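PDB 2PLW: ribosomal RNA methyltransferase, putative from Plasmodium falciparum, which binds S-adenosylmethionine and, through this methyltransferase domain, probably transfers its methyl group to a ribosomal RNA 2'-hydroxyl. Local coordinates for residues I144-L156 against S186-G198. Sequence-based numbering, arbitrary orientation.
Sequences INIGGTYIVKMYL and SREIYLVCKNFLG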
loop_
_atom_site.group_PDB
_atom_site.type_symbol
_atom_site.label_atom_id
_atom_site.label_comp_id
_atom_site.label_asym_id
_atom_site.label_seq_id
_atom_site.Cartn_x
_atom_site.Cartn_y
_atom_site.Cartn_z
ATOM N N ILE A 144 7.993 6.350 3.648
ATOM C CA ILE A 144 7.145 6.322 4.834
ATOM C C ILE A 144 7.684 7.296 5.892
ATOM O O ILE A 144 8.896 7.376 6.118
ATOM C CB ILE A 144 7.002 4.894 5.431
ATOM C CG1 ILE A 144 5.850 4.849 6.445
ATOM C CG2 ILE A 144 8.294 4.396 6.053
ATOM C CD1 ILE A 144 4.553 4.739 5.831
ATOM N N ASN A 145 6.763 8.023 6.515
ATOM C CA ASN A 145 7.072 8.916 7.626
ATOM C C ASN A 145 7.292 8.120 8.905
ATOM O O ASN A 145 6.707 7.056 9.090
ATOM C CB ASN A 145 5.896 9.843 7.863
ATOM C CG ASN A 145 6.306 11.191 8.368
ATOM O OD1 ASN A 145 7.477 11.465 8.637
ATOM N ND2 ASN A 145 5.317 12.062 8.529
ATOM N N ILE A 146 8.159 8.621 9.771
ATOM C CA ILE A 146 8.317 8.043 11.104
ATOM C C ILE A 146 6.951 8.066 11.746
ATOM O O ILE A 146 6.206 9.046 11.631
ATOM C CB ILE A 146 9.310 8.862 11.945
ATOM C CG1 ILE A 146 10.732 8.753 11.371
ATOM C CG2 ILE A 146 9.256 8.438 13.427
ATOM C CD1 ILE A 146 11.300 7.372 11.366
ATOM N N GLY A 147 6.578 6.937 12.327
ATOM C CA GLY A 147 5.263 6.845 12.973
ATOM C C GLY A 147 4.189 6.374 12.012
ATOM O O GLY A 147 3.040 6.173 12.401
ATOM N N GLY A 148 4.569 6.184 10.737
ATOM C CA GLY A 148 3.618 5.864 9.700
ATOM C C GLY A 148 3.100 4.414 9.744
ATOM O O GLY A 148 3.699 3.540 10.408
ATOM N N THR A 149 1.979 4.217 9.051
ATOM C CA THR A 149 1.289 2.912 8.900
ATOM C C THR A 149 1.492 2.355 7.496
ATOM O O THR A 149 1.417 3.071 6.510
ATOM C CB THR A 149 -0.243 3.060 9.185
ATOM O OG1 THR A 149 -0.429 3.477 10.541
ATOM C CG2 THR A 149 -1.022 1.758 8.959
ATOM N N TYR A 150 1.723 1.056 7.418
ATOM C CA TYR A 150 1.928 0.401 6.129
ATOM C C TYR A 150 1.104 -0.852 6.133
ATOM O O TYR A 150 1.252 -1.664 7.054
ATOM C CB TYR A 150 3.399 0.045 6.010
ATOM C CG TYR A 150 3.769 -0.857 4.847
ATOM C CD1 TYR A 150 3.331 -0.561 3.543
ATOM C CD2 TYR A 150 4.662 -1.915 5.030
ATOM C CE1 TYR A 150 3.724 -1.360 2.432
ATOM C CE2 TYR A 150 5.063 -2.720 3.934
ATOM C CZ TYR A 150 4.598 -2.429 2.651
ATOM O OH TYR A 150 4.974 -3.205 1.568
ATOM N N ILE A 151 0.242 -1.003 5.131
ATOM C CA ILE A 151 -0.574 -2.219 4.979
ATOM C C ILE A 151 -0.370 -2.789 3.590
ATOM O O ILE A 151 -0.495 -2.093 2.591
ATOM C CB ILE A 151 -2.072 -1.944 5.258
ATOM C CG1 ILE A 151 -2.196 -1.334 6.649
ATOM C CG2 ILE A 151 -2.830 -3.265 5.160
ATOM C CD1 ILE A 151 -3.622 -1.014 7.055
ATOM N N VAL A 152 0.008 -4.062 3.514
ATOM C CA VAL A 152 0.324 -4.634 2.205
ATOM C C VAL A 152 -0.303 -6.015 2.066
ATOM O O VAL A 152 -0.210 -6.850 2.975
ATOM C CB VAL A 152 1.856 -4.669 1.957
ATOM C CG1 VAL A 152 2.596 -5.451 3.053
ATOM C CG2 VAL A 152 2.190 -5.200 0.551
ATOM N N LYS A 153 -0.943 -6.231 0.924
ATOM C CA LYS A 153 -1.530 -7.545 0.630
ATOM C C LYS A 153 -0.493 -8.533 0.087
ATOM O O LYS A 153 0.439 -8.151 -0.617
ATOM C CB LYS A 153 -2.695 -7.389 -0.356
ATOM C CG LYS A 153 -3.533 -8.655 -0.541
ATOM C CD LYS A 153 -4.733 -8.396 -1.455
ATOM C CE LYS A 153 -4.415 -8.022 -2.875
ATOM N NZ LYS A 153 -5.672 -7.678 -3.617
ATOM N N MET A 154 -0.668 -9.813 0.408
ATOM C CA MET A 154 0.116 -10.847 -0.276
ATOM C C MET A 154 -0.640 -12.161 -0.244
ATOM O O MET A 154 -1.573 -12.320 0.578
ATOM C CB MET A 154 1.487 -11.028 0.368
ATOM C CG MET A 154 1.459 -11.714 1.738
ATOM S SD MET A 154 3.117 -12.118 2.355
ATOM C CE MET A 154 3.790 -13.071 0.985
ATOM N N TYR A 155 -0.243 -13.085 -1.125
ATOM C CA TYR A 155 -0.729 -14.475 -1.022
ATOM C C TYR A 155 -0.068 -15.139 0.161
ATOM O O TYR A 155 1.160 -15.208 0.228
ATOM C CB TYR A 155 -0.466 -15.290 -2.300
ATOM C CG TYR A 155 -1.357 -14.879 -3.442
ATOM C CD1 TYR A 155 -2.746 -14.998 -3.348
ATOM C CD2 TYR A 155 -0.815 -14.341 -4.610
ATOM C CE1 TYR A 155 -3.570 -14.593 -4.399
ATOM C CE2 TYR A 155 -1.631 -13.933 -5.659
ATOM C CZ TYR A 155 -3.004 -14.067 -5.543
ATOM O OH TYR A 155 -3.817 -13.671 -6.579
ATOM N N LEU A 156 -0.883 -15.626 1.098
ATOM C CA LEU A 156 -0.374 -16.318 2.268
ATOM C C LEU A 156 0.363 -17.581 1.853
ATOM O O LEU A 156 -0.071 -18.311 0.945
ATOM C CB LEU A 156 -1.507 -16.684 3.230
ATOM C CG LEU A 156 -1.167 -17.501 4.492
ATOM C CD1 LEU A 156 -0.436 -16.695 5.544
ATOM C CD2 LEU A 156 -2.431 -18.074 5.129
ATOM N N SER A 186 -5.142 -20.191 -3.361
ATOM C CA SER A 186 -4.312 -19.020 -3.100
ATOM C C SER A 186 -5.092 -18.019 -2.225
ATOM O O SER A 186 -5.802 -17.146 -2.734
ATOM C CB SER A 186 -3.879 -18.390 -4.431
ATOM O OG SER A 186 -2.463 -18.339 -4.563
ATOM N N ARG A 187 -4.974 -18.190 -0.907
ATOM C CA ARG A 187 -5.550 -17.273 0.102
ATOM C C ARG A 187 -4.700 -16.001 0.257
ATOM O O ARG A 187 -3.477 -16.050 0.134
ATOM C CB ARG A 187 -5.629 -17.967 1.461
ATOM C CG ARG A 187 -6.781 -18.948 1.647
ATOM C CD ARG A 187 -6.278 -20.174 2.362
ATOM N NE ARG A 187 -6.286 -20.064 3.819
ATOM C CZ ARG A 187 -5.403 -20.663 4.620
ATOM N NH1 ARG A 187 -5.501 -20.525 5.937
ATOM N NH2 ARG A 187 -4.410 -21.393 4.111
ATOM N N GLU A 188 -5.354 -14.876 0.545
ATOM C CA GLU A 188 -4.676 -13.585 0.706
ATOM C C GLU A 188 -4.815 -13.026 2.110
ATOM O O GLU A 188 -5.830 -13.228 2.777
ATOM C CB GLU A 188 -5.221 -12.568 -0.280
ATOM C CG GLU A 188 -4.648 -12.705 -1.679
ATOM C CD GLU A 188 -5.358 -11.818 -2.671
ATOM O OE1 GLU A 188 -6.511 -11.417 -2.391
ATOM O OE2 GLU A 188 -4.755 -11.522 -3.735
ATOM N N ILE A 189 -3.778 -12.326 2.562
ATOM C CA ILE A 189 -3.791 -11.695 3.875
ATOM C C ILE A 189 -3.248 -10.300 3.673
ATOM O O ILE A 189 -2.698 -10.010 2.606
ATOM C CB ILE A 189 -2.909 -12.435 4.929
ATOM C CG1 ILE A 189 -1.462 -12.645 4.428
ATOM C CG2 ILE A 189 -3.528 -13.791 5.348
ATOM C CD1 ILE A 189 -0.477 -11.625 4.982
ATOM N N TYR A 190 -3.431 -9.455 4.678
ATOM C CA TYR A 190 -2.727 -8.180 4.733
ATOM C C TYR A 190 -1.768 -8.198 5.907
ATOM O O TYR A 190 -2.111 -8.696 6.976
ATOM C CB TYR A 190 -3.705 -7.008 4.863
ATOM C CG TYR A 190 -4.590 -6.807 3.659
ATOM C CD1 TYR A 190 -4.174 -6.006 2.580
ATOM C CD2 TYR A 190 -5.851 -7.413 3.590
ATOM C CE1 TYR A 190 -4.986 -5.799 1.479
ATOM C CE2 TYR A 190 -6.677 -7.216 2.477
ATOM C CZ TYR A 190 -6.234 -6.420 1.427
ATOM O OH TYR A 190 -7.074 -6.251 0.342
ATOM N N LEU A 191 -0.562 -7.652 5.704
ATOM C CA LEU A 191 0.355 -7.384 6.801
ATOM C C LEU A 191 0.116 -5.924 7.201
ATOM O O LEU A 191 0.267 -5.033 6.382
ATOM C CB LEU A 191 1.804 -7.614 6.389
ATOM C CG LEU A 191 2.131 -9.052 5.945
ATOM C CD1 LEU A 191 3.409 -9.095 5.059
ATOM C CD2 LEU A 191 2.266 -9.976 7.145
ATOM N N VAL A 192 -0.345 -5.731 8.427
ATOM C CA VAL A 192 -0.669 -4.411 8.970
ATOM C C VAL A 192 0.449 -3.955 9.887
ATOM O O VAL A 192 0.701 -4.566 10.938
ATOM C CB VAL A 192 -2.023 -4.455 9.744
ATOM C CG1 VAL A 192 -2.354 -3.067 10.281
ATOM C CG2 VAL A 192 -3.102 -4.924 8.829
ATOM N N CYS A 193 1.128 -2.864 9.510
ATOM C CA CYS A 193 2.317 -2.455 10.207
ATOM C C CYS A 193 2.105 -1.067 10.770
ATOM O O CYS A 193 1.800 -0.132 10.030
ATOM C CB CYS A 193 3.501 -2.401 9.223
ATOM S SG CYS A 193 3.704 -3.930 8.268
ATOM N N LYS A 194 2.294 -0.952 12.083
ATOM C CA LYS A 194 2.046 0.273 12.802
ATOM C C LYS A 194 3.280 0.846 13.450
ATOM O O LYS A 194 4.067 0.137 14.093
ATOM C CB LYS A 194 0.944 0.027 13.843
ATOM C CG LYS A 194 -0.315 -0.622 13.246
ATOM C CD LYS A 194 -1.310 0.391 12.665
ATOM C CE LYS A 194 -2.169 1.068 13.738
ATOM N NZ LYS A 194 -3.364 0.274 14.202
ATOM N N ASN A 195 3.436 2.160 13.260
ATOM C CA ASN A 195 4.436 2.991 13.892
ATOM C C ASN A 195 5.831 2.677 13.345
ATOM O O ASN A 195 6.661 2.042 13.985
ATOM C CB ASN A 195 4.318 2.938 15.445
ATOM C CG ASN A 195 5.171 3.982 16.130
ATOM O OD1 ASN A 195 5.540 4.987 15.537
ATOM N ND2 ASN A 195 5.472 3.748 17.412
ATOM N N PHE A 196 6.062 3.189 12.127
ATOM C CA PHE A 196 7.381 3.059 11.526
ATOM C C PHE A 196 8.438 3.696 12.416
ATOM O O PHE A 196 8.354 4.885 12.741
ATOM C CB PHE A 196 7.403 3.746 10.163
ATOM C CG PHE A 196 8.732 3.572 9.426
ATOM C CD1 PHE A 196 9.090 2.318 8.938
ATOM C CD2 PHE A 196 9.610 4.648 9.239
ATOM C CE1 PHE A 196 10.314 2.135 8.244
ATOM C CE2 PHE A 196 10.826 4.484 8.573
ATOM C CZ PHE A 196 11.177 3.224 8.070
ATOM N N LEU A 197 9.455 2.905 12.752
ATOM C CA LEU A 197 10.566 3.379 13.575
ATOM C C LEU A 197 11.901 3.428 12.839
ATOM O O LEU A 197 12.897 3.859 13.414
ATOM C CB LEU A 197 10.729 2.488 14.827
ATOM C CG LEU A 197 9.499 2.399 15.735
ATOM C CD1 LEU A 197 9.674 1.295 16.772
ATOM C CD2 LEU A 197 9.184 3.726 16.358
ATOM N N GLY A 198 11.934 2.961 11.594
ATOM C CA GLY A 198 13.221 2.772 10.887
ATOM C C GLY A 198 13.911 1.510 11.380
ATOM O O GLY A 198 13.399 0.804 12.268
HETATM O O HOH W 1 1.310 3.981 12.527
HETATM O O HOH W 2 -5.373 -11.194 -6.103
#
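The F196 ring takes I144 CG2 over the centre of one face, 3.3 Å from the centroid, while G198 N sits over the opposite face. F171 meets this ring edge-to-face. K153 CG lies over one face of the Y190 ring, toward its rim. K153 CB touches Y190 CE1 at 3.3 Å. S186 OG lies over a face of the Y155 ring, with R187 O at its edge, in plane. L156 CD2 rests on a face of the R187 guanidinium.

Strands 148-155 and 188-194 run antiparallel in the Rossmann-like methyltransferase sheet. Hydrogen bonds join Y150 with C193, V152 with L191 and M154 with I189, both ways in each pair. At the corner, G147 N donates to F196 O at 2.7 Å, in the carbonyl plane on a lone pair.

K153 is the predicted proton acceptor and lies near the bound S-adenosylmethionine. K153 CD and CE pass alongside the E188 carboxylate, but K153 NZ and E188 OE2 form only a long salt bridge, 4.0 Å. D113 OD1 forms a salt bridge with K153 NZ and a hydrogen bond with Y190 OH. Y190 packs along the lysine's aliphatic chain and shares its aspartate, consistent with second-shell positioning of the amine.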